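Local structure of diacylglycerol lipase (5XK2) at residues G90-R95 with H274-K279; N204-P209 with V269-H274; T122-V127 with A163-T168; T134-K139 with K169-I174. The protein probably hydrolyses the ester bonds of mono- and diacylglycerols, as a fungal lipase of the class 3 family with an alpha/beta-hydrolase fold. All blocks are in the same frame, centred on the assembly; numbering follows the deposited sequence.

Interaction 1. Residues G90-R95 with H274-K279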
loop_
_atom_site.group_PDB
_atom_site.type_symbol
_atom_site.label_atom_id
_atom_site.label_comp_id
_atom_site.label_asym_id
_atom_site.label_seq_id
_atom_site.Cartn_x
_atom_site.Cartn_y
_atom_site.Cartn_z
ATOM N N GLY A 90 3.820 12.494 4.629
ATOM C CA GLY A 90 3.299 12.423 3.278
ATOM C C GLY A 90 2.097 11.495 3.233
ATOM O O GLY A 90 1.525 11.129 4.261
ATOM N N SER A 91 1.710 11.108 2.028
ATOM C CA SER A 91 0.591 10.208 1.857
ATOM C C SER A 91 0.895 8.832 2.451
ATOM O O SER A 91 2.003 8.282 2.281
ATOM C CB SER A 91 0.249 10.073 0.371
ATOM O OG SER A 91 -0.901 9.270 0.208
ATOM N N TYR A 92 -0.081 8.279 3.159
ATOM C CA TYR A 92 0.104 6.969 3.769
ATOM C C TYR A 92 -0.145 5.843 2.781
ATOM O O TYR A 92 0.361 4.723 2.965
ATOM C CB TYR A 92 -0.812 6.796 4.977
ATOM C CG TYR A 92 -0.412 5.637 5.858
ATOM C CD1 TYR A 92 0.695 5.734 6.703
ATOM C CD2 TYR A 92 -1.138 4.454 5.856
ATOM C CE1 TYR A 92 1.070 4.674 7.515
ATOM C CE2 TYR A 92 -0.771 3.394 6.662
ATOM C CZ TYR A 92 0.331 3.510 7.491
ATOM O OH TYR A 92 0.694 2.456 8.297
ATOM N N SER A 93 -0.873 6.125 1.704
ATOM C CA SER A 93 -1.181 5.021 0.808
ATOM C C SER A 93 -0.061 4.860 -0.202
ATOM O O SER A 93 0.060 5.626 -1.162
ATOM C CB SER A 93 -2.507 5.256 0.076
ATOM O OG SER A 93 -2.712 4.258 -0.913
ATOM N N ILE A 94 0.726 3.811 -0.003
ATOM C CA ILE A 94 1.820 3.490 -0.909
ATOM C C ILE A 94 1.261 3.023 -2.239
ATOM O O ILE A 94 1.789 3.366 -3.298
ATOM C CB ILE A 94 2.737 2.400 -0.329
ATOM C CG1 ILE A 94 3.391 2.890 0.964
ATOM C CG2 ILE A 94 3.802 2.004 -1.346
ATOM C CD1 ILE A 94 4.381 4.034 0.764
ATOM N N ARG A 95 0.172 2.256 -2.196
ATOM C CA ARG A 95 -0.407 1.770 -3.441
ATOM C C ARG A 95 -0.880 2.940 -4.313
ATOM O O ARG A 95 -0.669 2.927 -5.518
ATOM C CB ARG A 95 -1.546 0.762 -3.179
ATOM C CG ARG A 95 -2.835 1.332 -2.605
ATOM C CD ARG A 95 -3.892 0.235 -2.427
ATOM N NE ARG A 95 -4.464 -0.207 -3.700
ATOM C CZ ARG A 95 -5.225 -1.289 -3.855
ATOM N NH1 ARG A 95 -5.526 -2.058 -2.816
ATOM N NH2 ARG A 95 -5.695 -1.600 -5.055
ATOM N N HIS A 274 9.623 2.378 15.772
ATOM C CA HIS A 274 8.537 2.016 14.871
ATOM C C HIS A 274 7.949 3.339 14.413
ATOM O O HIS A 274 7.125 3.938 15.094
ATOM C CB HIS A 274 7.511 1.157 15.629
ATOM C CG HIS A 274 6.449 0.561 14.762
ATOM N ND1 HIS A 274 5.462 -0.269 15.263
ATOM C CD2 HIS A 274 6.229 0.646 13.427
ATOM C CE1 HIS A 274 4.666 -0.644 14.276
ATOM N NE2 HIS A 274 5.111 -0.106 13.153
ATOM N N ALA A 275 8.340 3.760 13.207
ATOM C CA ALA A 275 8.227 5.170 12.842
ATOM C C ALA A 275 6.800 5.627 12.600
ATOM O O ALA A 275 6.456 6.773 12.872
ATOM C CB ALA A 275 9.084 5.451 11.591
ATOM N N ASP A 276 5.991 4.754 12.016
ATOM C CA ASP A 276 4.616 5.108 11.685
ATOM C C ASP A 276 3.569 4.550 12.656
ATOM O O ASP A 276 2.388 4.474 12.308
ATOM C CB ASP A 276 4.286 4.688 10.261
ATOM C CG ASP A 276 4.244 3.188 10.095
ATOM O OD1 ASP A 276 4.843 2.478 10.926
ATOM O OD2 ASP A 276 3.592 2.718 9.143
ATOM N N ALA A 277 3.996 4.056 13.816
ATOM C CA ALA A 277 3.064 3.387 14.727
ATOM C C ALA A 277 1.874 4.245 15.155
ATOM O O ALA A 277 0.826 3.707 15.508
ATOM C CB ALA A 277 3.797 2.899 15.957
ATOM N N CYS A 278 2.024 5.565 15.110
ATOM C CA CYS A 278 0.993 6.449 15.644
ATOM C C CYS A 278 -0.160 6.630 14.660
ATOM O O CYS A 278 -1.157 7.264 14.989
ATOM C CB CYS A 278 1.594 7.802 16.023
ATOM S SG CYS A 278 0.718 8.691 17.340
ATOM N N LYS A 279 -0.041 6.054 13.466
ATOM C CA LYS A 279 -1.174 6.028 12.554
ATOM C C LYS A 279 -2.147 4.937 13.024
ATOM O O LYS A 279 -1.806 3.757 13.055
ATOM C CB LYS A 279 -0.725 5.769 11.117
ATOM C CG LYS A 279 -1.880 5.394 10.202
ATOM C CD LYS A 279 -2.173 6.481 9.179
ATOM C CE LYS A 279 -3.479 6.218 8.437
ATOM N NZ LYS A 279 -4.449 7.338 8.589
#

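Interaction 2. Residues N204-P209 with V269-H274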
loop_
_atom_site.group_PDB
_atom_site.type_symbol
_atom_site.label_atom_id
_atom_site.label_comp_id
_atom_site.label_asym_id
_atom_site.label_seq_id
_atom_site.Cartn_x
_atom_site.Cartn_y
_atom_site.Cartn_z
ATOM N N ASN A 204 17.986 -1.740 5.479
ATOM C CA ASN A 204 18.011 -3.042 4.804
ATOM C C ASN A 204 17.425 -2.944 3.397
ATOM O O ASN A 204 17.867 -2.102 2.599
ATOM C CB ASN A 204 17.290 -4.097 5.663
ATOM C CG ASN A 204 18.092 -4.448 6.909
ATOM O OD1 ASN A 204 19.323 -4.424 6.876
ATOM N ND2 ASN A 204 17.400 -4.774 8.001
ATOM N N ASP A 205 16.451 -3.801 3.099
ATOM C CA ASP A 205 15.861 -3.929 1.761
ATOM C C ASP A 205 14.585 -3.104 1.581
ATOM O O ASP A 205 13.730 -3.447 0.765
ATOM C CB ASP A 205 15.624 -5.404 1.389
ATOM C CG ASP A 205 14.765 -6.152 2.384
ATOM O OD1 ASP A 205 14.429 -5.607 3.454
ATOM O OD2 ASP A 205 14.444 -7.330 2.083
ATOM N N ASP A 206 14.401 -2.078 2.399
ATOM C CA ASP A 206 13.210 -1.212 2.258
ATOM C C ASP A 206 12.985 -0.836 0.777
ATOM O O ASP A 206 13.886 -0.353 0.116
ATOM C CB ASP A 206 13.433 0.037 3.122
ATOM C CG ASP A 206 12.294 1.042 3.043
ATOM O OD1 ASP A 206 11.275 0.791 2.359
ATOM O OD2 ASP A 206 12.438 2.096 3.707
ATOM N N PRO A 207 11.796 -1.145 0.227
ATOM C CA PRO A 207 11.592 -0.846 -1.200
ATOM C C PRO A 207 11.413 0.641 -1.538
ATOM O O PRO A 207 11.648 1.049 -2.685
ATOM C CB PRO A 207 10.312 -1.615 -1.543
ATOM C CG PRO A 207 9.559 -1.699 -0.250
ATOM C CD PRO A 207 10.646 -1.859 0.823
ATOM N N VAL A 208 10.961 1.435 -0.572
ATOM C CA VAL A 208 10.550 2.801 -0.887
ATOM C C VAL A 208 11.707 3.697 -1.367
ATOM O O VAL A 208 11.519 4.432 -2.333
ATOM C CB VAL A 208 9.789 3.417 0.312
ATOM C CG1 VAL A 208 9.421 4.883 0.039
ATOM C CG2 VAL A 208 8.492 2.594 0.561
ATOM N N PRO A 209 12.908 3.614 -0.756
ATOM C CA PRO A 209 14.032 4.419 -1.265
ATOM C C PRO A 209 14.513 4.018 -2.661
ATOM O O PRO A 209 15.478 4.608 -3.143
ATOM C CB PRO A 209 15.133 4.215 -0.206
ATOM C CG PRO A 209 14.355 3.950 1.052
ATOM C CD PRO A 209 13.242 3.042 0.561
ATOM N N VAL A 269 9.129 0.454 7.977
ATOM C CA VAL A 269 8.532 1.078 9.146
ATOM C C VAL A 269 9.432 1.049 10.369
ATOM O O VAL A 269 9.070 1.632 11.387
ATOM C CB VAL A 269 7.158 0.446 9.483
ATOM C CG1 VAL A 269 6.284 0.460 8.237
ATOM C CG2 VAL A 269 7.322 -0.985 9.988
ATOM N N TRP A 270 10.609 0.418 10.260
ATOM C CA TRP A 270 11.520 0.354 11.399
ATOM C C TRP A 270 12.789 1.149 11.095
ATOM O O TRP A 270 13.732 0.611 10.518
ATOM C CB TRP A 270 11.881 -1.120 11.698
ATOM C CG TRP A 270 10.695 -1.939 12.100
ATOM C CD1 TRP A 270 9.968 -2.779 11.310
ATOM C CD2 TRP A 270 10.073 -1.973 13.402
ATOM N NE1 TRP A 270 8.928 -3.338 12.039
ATOM C CE2 TRP A 270 8.976 -2.854 13.316
ATOM C CE3 TRP A 270 10.334 -1.331 14.613
ATOM C CZ2 TRP A 270 8.140 -3.115 14.411
ATOM C CZ3 TRP A 270 9.503 -1.611 15.709
ATOM C CH2 TRP A 270 8.427 -2.489 15.590
ATOM N N TYR A 271 12.811 2.406 11.543
ATOM C CA TYR A 271 13.987 3.268 11.410
ATOM C C TYR A 271 14.268 3.755 12.813
ATOM O O TYR A 271 13.746 4.772 13.250
ATOM C CB TYR A 271 13.682 4.427 10.432
ATOM C CG TYR A 271 13.870 4.036 8.986
ATOM C CD1 TYR A 271 12.967 3.181 8.339
ATOM C CD2 TYR A 271 14.971 4.488 8.273
ATOM C CE1 TYR A 271 13.167 2.800 7.001
ATOM C CE2 TYR A 271 15.173 4.123 6.937
ATOM C CZ TYR A 271 14.277 3.273 6.317
ATOM O OH TYR A 271 14.495 2.917 5.006
ATOM N N PHE A 272 15.142 3.017 13.478
ATOM C CA PHE A 272 15.455 3.108 14.912
ATOM C C PHE A 272 14.287 2.839 15.839
ATOM O O PHE A 272 14.430 2.049 16.763
ATOM C CB PHE A 272 16.001 4.491 15.254
ATOM C CG PHE A 272 17.193 4.869 14.445
ATOM C CD1 PHE A 272 18.434 4.302 14.724
ATOM C CD2 PHE A 272 17.080 5.758 13.384
ATOM C CE1 PHE A 272 19.567 4.626 13.954
ATOM C CE2 PHE A 272 18.203 6.086 12.612
ATOM C CZ PHE A 272 19.441 5.520 12.900
ATOM N N ILE A 273 13.099 3.298 15.453
ATOM C CA ILE A 273 11.884 3.136 16.237
ATOM C C ILE A 273 10.825 2.650 15.272
ATOM O O ILE A 273 11.069 2.617 14.065
ATOM C CB ILE A 273 11.401 4.469 16.893
ATOM C CG1 ILE A 273 11.040 5.493 15.815
ATOM C CG2 ILE A 273 12.449 5.020 17.856
ATOM C CD1 ILE A 273 10.334 6.785 16.342
ATOM N N HIS A 274 9.623 2.378 15.772
ATOM C CA HIS A 274 8.537 2.016 14.871
ATOM C C HIS A 274 7.949 3.339 14.413
ATOM O O HIS A 274 7.125 3.938 15.094
ATOM C CB HIS A 274 7.511 1.157 15.629
ATOM C CG HIS A 274 6.449 0.561 14.762
ATOM N ND1 HIS A 274 5.462 -0.269 15.263
ATOM C CD2 HIS A 274 6.229 0.646 13.427
ATOM C CE1 HIS A 274 4.666 -0.644 14.276
ATOM N NE2 HIS A 274 5.111 -0.106 13.153
#

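Interaction 3. Residues T122-V127 with A163-T168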
loop_
_atom_site.group_PDB
_atom_site.type_symbol
_atom_site.label_atom_id
_atom_site.label_comp_id
_atom_site.label_asym_id
_atom_site.label_seq_id
_atom_site.Cartn_x
_atom_site.Cartn_y
_atom_site.Cartn_z
ATOM N N THR A 122 5.064 19.716 -5.302
ATOM C CA THR A 122 3.724 20.301 -5.140
ATOM C C THR A 122 3.287 20.309 -3.669
ATOM O O THR A 122 2.772 21.324 -3.173
ATOM C CB THR A 122 2.690 19.547 -5.995
ATOM O OG1 THR A 122 3.045 19.686 -7.381
ATOM C CG2 THR A 122 1.283 20.118 -5.767
ATOM N N ALA A 123 3.533 19.203 -2.973
ATOM C CA ALA A 123 3.174 19.096 -1.563
ATOM C C ALA A 123 3.855 20.193 -0.739
ATOM O O ALA A 123 3.223 20.832 0.100
ATOM C CB ALA A 123 3.535 17.719 -1.026
ATOM N N TRP A 124 5.145 20.410 -0.977
ATOM C CA TRP A 124 5.879 21.453 -0.277
ATOM C C TRP A 124 5.332 22.830 -0.628
ATOM O O TRP A 124 5.151 23.668 0.244
ATOM C CB TRP A 124 7.367 21.368 -0.625
ATOM C CG TRP A 124 8.186 22.617 -0.373
ATOM C CD1 TRP A 124 8.936 23.296 -1.295
ATOM C CD2 TRP A 124 8.368 23.310 0.875
ATOM N NE1 TRP A 124 9.564 24.364 -0.705
ATOM C CE2 TRP A 124 9.246 24.390 0.628
ATOM C CE3 TRP A 124 7.884 23.115 2.180
ATOM C CZ2 TRP A 124 9.642 25.286 1.633
ATOM C CZ3 TRP A 124 8.288 23.991 3.175
ATOM C CH2 TRP A 124 9.148 25.069 2.899
ATOM N N LYS A 125 5.063 23.047 -1.912
ATOM C CA LYS A 125 4.580 24.364 -2.358
ATOM C C LYS A 125 3.252 24.762 -1.705
ATOM O O LYS A 125 3.021 25.942 -1.465
ATOM C CB LYS A 125 4.425 24.400 -3.877
ATOM C CG LYS A 125 5.730 24.512 -4.620
ATOM C CD LYS A 125 5.486 25.071 -6.007
ATOM C CE LYS A 125 5.065 26.525 -5.938
ATOM N NZ LYS A 125 4.490 26.981 -7.231
ATOM N N VAL A 126 2.399 23.784 -1.433
ATOM C CA VAL A 126 1.093 24.051 -0.825
ATOM C C VAL A 126 1.252 24.592 0.600
ATOM O O VAL A 126 0.454 25.414 1.045
ATOM C CB VAL A 126 0.211 22.771 -0.823
ATOM C CG1 VAL A 126 -1.003 22.928 0.092
ATOM C CG2 VAL A 126 -0.250 22.447 -2.239
ATOM N N VAL A 127 2.246 24.097 1.340
ATOM C CA VAL A 127 2.465 24.591 2.702
ATOM C C VAL A 127 3.638 25.560 2.913
ATOM O O VAL A 127 3.846 26.055 4.028
ATOM C CB VAL A 127 2.619 23.402 3.679
ATOM C CG1 VAL A 127 1.295 22.654 3.805
ATOM C CG2 VAL A 127 3.716 22.452 3.217
ATOM N N ALA A 163 13.859 21.315 2.679
ATOM C CA ALA A 163 15.164 21.730 3.174
ATOM C C ALA A 163 15.977 22.415 2.068
ATOM O O ALA A 163 16.601 23.444 2.302
ATOM C CB ALA A 163 15.949 20.514 3.738
ATOM N N ALA A 164 15.973 21.820 0.883
ATOM C CA ALA A 164 16.719 22.358 -0.259
ATOM C C ALA A 164 16.291 23.799 -0.534
ATOM O O ALA A 164 17.115 24.708 -0.671
ATOM C CB ALA A 164 16.498 21.506 -1.483
ATOM N N ASP A 165 14.981 23.992 -0.596
ATOM C CA ASP A 165 14.405 25.308 -0.910
ATOM C C ASP A 165 14.696 26.307 0.212
ATOM O O ASP A 165 15.175 27.427 -0.040
ATOM C CB ASP A 165 12.898 25.140 -1.153
ATOM C CG ASP A 165 12.237 26.373 -1.751
ATOM O OD1 ASP A 165 12.927 27.221 -2.353
ATOM O OD2 ASP A 165 10.997 26.470 -1.634
ATOM N N LEU A 166 14.411 25.913 1.456
ATOM C CA LEU A 166 14.666 26.785 2.585
ATOM C C LEU A 166 16.110 27.269 2.632
ATOM O O LEU A 166 16.368 28.435 2.922
ATOM C CB LEU A 166 14.288 26.080 3.899
ATOM C CG LEU A 166 12.778 25.938 4.082
ATOM C CD1 LEU A 166 12.485 25.056 5.309
ATOM C CD2 LEU A 166 12.091 27.309 4.272
ATOM N N ARG A 167 17.066 26.390 2.328
ATOM C CA ARG A 167 18.459 26.794 2.344
ATOM C C ARG A 167 18.760 27.865 1.307
ATOM O O ARG A 167 19.566 28.746 1.575
ATOM C CB ARG A 167 19.376 25.587 2.102
ATOM C CG ARG A 167 19.407 24.618 3.278
ATOM C CD ARG A 167 19.881 23.265 2.737
ATOM N NE ARG A 167 19.862 22.251 3.785
ATOM C CZ ARG A 167 20.036 20.959 3.545
ATOM N NH1 ARG A 167 20.166 20.531 2.293
ATOM N NH2 ARG A 167 20.037 20.097 4.553
ATOM N N THR A 168 18.109 27.799 0.151
ATOM C CA THR A 168 18.342 28.833 -0.873
ATOM C C THR A 168 17.770 30.175 -0.414
ATOM O O THR A 168 18.073 31.218 -0.984
ATOM C CB THR A 168 17.741 28.468 -2.250
ATOM O OG1 THR A 168 16.300 28.489 -2.226
ATOM C CG2 THR A 168 18.231 27.097 -2.718
#

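Interaction 4. Residues T134-K139 with K169-I174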
loop_
_atom_site.group_PDB
_atom_site.type_symbol
_atom_site.label_atom_id
_atom_site.label_comp_id
_atom_site.label_asym_id
_atom_site.label_seq_id
_atom_site.Cartn_x
_atom_site.Cartn_y
_atom_site.Cartn_z
ATOM N N THR A 134 5.774 31.271 9.575
ATOM C CA THR A 134 5.972 30.814 10.946
ATOM C C THR A 134 7.440 30.856 11.366
ATOM O O THR A 134 7.749 31.269 12.486
ATOM C CB THR A 134 5.407 29.391 11.129
ATOM O OG1 THR A 134 3.999 29.400 10.835
ATOM C CG2 THR A 134 5.609 28.917 12.571
ATOM N N LEU A 135 8.360 30.434 10.490
ATOM C CA LEU A 135 9.775 30.517 10.813
ATOM C C LEU A 135 10.167 31.973 11.109
ATOM O O LEU A 135 10.888 32.254 12.061
ATOM C CB LEU A 135 10.632 29.960 9.664
ATOM C CG LEU A 135 10.488 28.451 9.442
ATOM C CD1 LEU A 135 11.358 28.004 8.265
ATOM C CD2 LEU A 135 10.880 27.688 10.690
ATOM N N ASP A 136 9.655 32.881 10.286
ATOM C CA ASP A 136 9.967 34.299 10.440
ATOM C C ASP A 136 9.415 34.844 11.773
ATOM O O ASP A 136 10.093 35.613 12.466
ATOM C CB ASP A 136 9.426 35.087 9.247
ATOM C CG ASP A 136 10.221 34.834 7.957
ATOM O OD1 ASP A 136 11.252 34.120 7.993
ATOM O OD2 ASP A 136 9.803 35.372 6.911
ATOM N N GLU A 137 8.212 34.419 12.146
ATOM C CA GLU A 137 7.614 34.845 13.415
ATOM C C GLU A 137 8.429 34.321 14.605
ATOM O O GLU A 137 8.573 35.004 15.613
ATOM C CB GLU A 137 6.161 34.370 13.512
ATOM C CG GLU A 137 5.213 35.094 12.561
ATOM C CD GLU A 137 3.865 34.422 12.439
ATOM O OE1 GLU A 137 3.712 33.291 12.952
ATOM O OE2 GLU A 137 2.949 35.041 11.847
ATOM N N LEU A 138 8.964 33.109 14.483
ATOM C CA LEU A 138 9.681 32.493 15.592
ATOM C C LEU A 138 11.095 33.024 15.761
ATOM O O LEU A 138 11.687 32.901 16.823
ATOM C CB LEU A 138 9.730 30.971 15.403
ATOM C CG LEU A 138 8.384 30.302 15.615
ATOM C CD1 LEU A 138 8.452 28.841 15.145
ATOM C CD2 LEU A 138 8.026 30.372 17.106
ATOM N N LYS A 139 11.644 33.627 14.718
ATOM C CA LYS A 139 13.060 33.973 14.748
ATOM C C LYS A 139 13.481 34.930 15.878
ATOM O O LYS A 139 14.458 34.653 16.569
ATOM C CB LYS A 139 13.477 34.566 13.389
ATOM C CG LYS A 139 14.950 34.926 13.296
ATOM C CD LYS A 139 15.781 33.725 12.937
ATOM C CE LYS A 139 17.079 34.145 12.258
ATOM N NZ LYS A 139 18.198 34.168 13.225
ATOM N N LYS A 169 16.896 30.121 0.587
ATOM C CA LYS A 169 16.287 31.305 1.190
ATOM C C LYS A 169 16.984 31.756 2.479
ATOM O O LYS A 169 16.426 32.540 3.247
ATOM C CB LYS A 169 14.799 31.048 1.414
ATOM C CG LYS A 169 14.013 30.826 0.125
ATOM C CD LYS A 169 12.566 30.445 0.448
ATOM C CE LYS A 169 11.767 30.029 -0.774
ATOM N NZ LYS A 169 12.233 30.637 -2.041
ATOM N N ASN A 170 18.155 31.184 2.742
ATOM C CA ASN A 170 19.049 31.499 3.873
ATOM C C ASN A 170 18.706 30.815 5.190
ATOM O O ASN A 170 19.365 31.087 6.198
ATOM C CB ASN A 170 19.157 33.015 4.165
ATOM C CG ASN A 170 19.465 33.839 2.935
ATOM O OD1 ASN A 170 18.832 34.862 2.706
ATOM N ND2 ASN A 170 20.440 33.407 2.142
ATOM N N TYR A 171 17.674 29.969 5.220
ATOM C CA TYR A 171 17.387 29.226 6.448
ATOM C C TYR A 171 18.362 28.057 6.521
ATOM O O TYR A 171 18.459 27.294 5.565
ATOM C CB TYR A 171 15.929 28.717 6.469
ATOM C CG TYR A 171 14.896 29.808 6.348
ATOM C CD1 TYR A 171 14.412 30.481 7.482
ATOM C CD2 TYR A 171 14.403 30.187 5.100
ATOM C CE1 TYR A 171 13.467 31.504 7.357
ATOM C CE2 TYR A 171 13.474 31.203 4.971
ATOM C CZ TYR A 171 13.007 31.859 6.101
ATOM O OH TYR A 171 12.089 32.870 5.939
ATOM N N ASP A 172 19.048 27.864 7.635
ATOM C CA ASP A 172 20.129 26.909 7.562
ATOM C C ASP A 172 19.546 25.574 7.998
ATOM O O ASP A 172 19.913 25.012 9.029
ATOM C CB ASP A 172 21.249 27.401 8.498
ATOM C CG ASP A 172 22.491 26.532 8.484
ATOM O OD1 ASP A 172 22.799 25.929 7.436
ATOM O OD2 ASP A 172 23.170 26.475 9.537
ATOM N N ALA A 173 18.845 24.945 7.063
ATOM C CA ALA A 173 18.036 23.773 7.427
ATOM C C ALA A 173 18.908 22.529 7.550
ATOM O O ALA A 173 19.778 22.296 6.709
ATOM C CB ALA A 173 16.949 23.547 6.409
ATOM N N ILE A 174 18.689 21.768 8.620
ATOM C CA ILE A 174 19.331 20.476 8.820
ATOM C C ILE A 174 18.300 19.414 8.464
ATOM O O ILE A 174 17.190 19.404 9.031
ATOM C CB ILE A 174 19.775 20.260 10.285
ATOM C CG1 ILE A 174 20.483 21.491 10.874
ATOM C CG2 ILE A 174 20.613 18.982 10.409
ATOM C CD1 ILE A 174 21.716 21.916 10.116
#

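Interaction 1. Residues G90-R95 with H274-K279
The aliphatic chain of K279 lies over one face of the Y92 ring, and D276 meets the hydroxyl at the ring's edge. K279 CD sits almost over the middle of the ring, 3.8 Å from the centroid of Y92 and only 10° off the ring normal, a CH-pi contact; K279 CG lies near Y92 CZ, and K279 CE near Y92 CG and CD2, so the chain follows the ring's length from hydroxyl end to root. The bend at chi2 (111°) lays the lysine along the ring in this way. Its ammonium group overshoots, with NZ 5.5 Å from the centroid of Y92, at most a weak cation-pi attraction.

D276 crosses the tyrosine at about a right angle. Y92 OH donates to D276 OD2 over 3.0 Å, reaching that oxygen from above the carboxylate plane, 39° out of it. Outside the two segments, the same OD2 forms a salt bridge with R95 of the second subunit, its stronger partner, and that arginine also makes a cation-pi contact with the Y92 ring. D276 opens a type I turn to K279, which places both side chains toward Y92. Segment 274-279, anchored by the C278–C30 disulfide, thus meets the loop before helix 94-98 as part of the interface between the two subunits of this class 3 lipase.

Interaction 2. Residues N204-P209 with V269-H274
The loop carrying D206 and the irregular segment carrying Y271 come no nearer than 8.6 Å between CA atoms, at D206 and V269, so side chains alone bridge the gap. Y271 spans most of it: its hydroxyl reaches D206, and Y271 OH donates to D206 OD2 over a short 2.6 Å. The acceptor lies at the ring's edge, near its plane, and the proton arrives on the anti lone pair of OD2, the one turned away from OD1. Carboxylate and ring are steeply inclined to each other, 69° apart.

D206 presents its acid group with CG anti to the backbone N (chi1 178°), and both oxygens are engaged. D206 OD1 accepts from V208 N at 3.0 Å, the N-H pointing at it with an angle of 162°; this closes an Asx turn and fixes the carboxylate against its own loop. OD2 is also hydrogen-bonded to H268 ND1, besides its bond to Y271. With S153 at a nucleophile elbow, D206 and H268 fit the charge-relay geometry of a Ser-His-Asp triad, as in other lipases of the alpha/beta-hydrolase fold, and Y271 would then be a second-shell residue that steadies the acid.

P209 CG only brushes the hydroxyl, 4.1 Å from Y271 OH. Farther back, the tyrosine packs on F201 and I227, from the neighbouring strands 198-203 and 224-227, and on A179, which leaves the hydroxyl in a buried setting beside the acid.

Interaction 3. Residues T122-V127 with A163-T168
W124 projects from helix 118-138 toward D165 and L166 of helix 154-168, and its indole supplies both the polar and the apolar half of the contact. CB leaves the backbone with CG anti to the backbone N (chi1 160°), which swings the ring across to the second helix. On the pyrrole side, W124 CD1 passes 3.8 Å from D165 OD2, and the next atom, NE1, makes the bond: W124 NE1 to D165 OD2 is 2.7 Å, with an angle of 163° at the hydrogen. The acceptor lies in the indole plane and offers its anti lone pair, while the carboxylate stands upright to the ring, 89° apart. Farther along the six-membered ring, W124 CZ2 comes 4.0 Å from L166 CG, and CH2 at the far end touches CG and CD2 of that leucine, with W124 CH2 to L166 CG at 3.9 Å.

D165 OD2 also has a salt bridge with R128, one turn on from W124, so helix 118-138 grips this buried acid twice. W124 and W121 pair edge-to-face (T-shaped). The contact joins helix 118-138 to helix 154-168, the helix that follows the putative nucleophile elbow of the alpha/beta-hydrolase fold.

Interaction 4. Residues T134-K139 with K169-I174
Y171 lies against helix 118-138 with one side of its ring on L135 and its hydroxyl on D136. The tight, apolar part is made by L135: its CB is 4.0 Å from Y171 CE1, and L135 CD1 lies over one face of the Y171 ring, 4.0 Å above the plane but offset toward the rim near CD1 of the tyrosine. L135 is buried; on the sheet side it also meets I84 and V86 of strand 83-89, so it packs on both the strand and the tyrosine ring. I132, one turn earlier on the same helix, is a further neighbour of Y171.

The outer side is polar and more open. D136 stands at the exposed surface, and its OD1 lies at the ring's edge, in the ring plane. Y171 OH donates to D136 OD1 over a short 2.5 Å, arriving on the syn side, 22° out of the carboxylate plane, and the two planes are 20° apart. The aspartate's CG is anti to the carbonyl carbon (chi1 -72°), which turns its acid group along the helix surface to the phenol.

Backbone turns bring the tyrosine to this place. N170, with its positive phi, is the C-prime residue of a Schellman motif that ends helix 154-168, with Y171 N hydrogen-bonded to L166 O and N170 N to R167 O. Y171 then precedes strand 173-178, making this the helix-to-strand turn of a beta-alpha-beta unit in the alpha/beta-hydrolase fold, braced against the neighbouring helix 118-138.

Overall arrangement
The contacts form two groups. Interactions 1 and 2 share H274, have centres 11 Å apart and are joined by a probable hydrogen bond from A275 N to V269 O of 2.9 Å; both touch the second subunit. Interactions 3 and 4, with centres 12 Å apart, both use helix 118-138 and meet where helix 154-168 passes into strand 173-178, R167 NE lying 2.9 Å from A173 O. Interactions 1 and 3 approach to about 7 Å at their nearest atoms, whereas the centres of 2 and 4 are about 29 Å apart, on opposite sides of the chain's centre. Interaction 2 holds D206 of the probable catalytic triad; helix 154-168 follows the putative nucleophile S153.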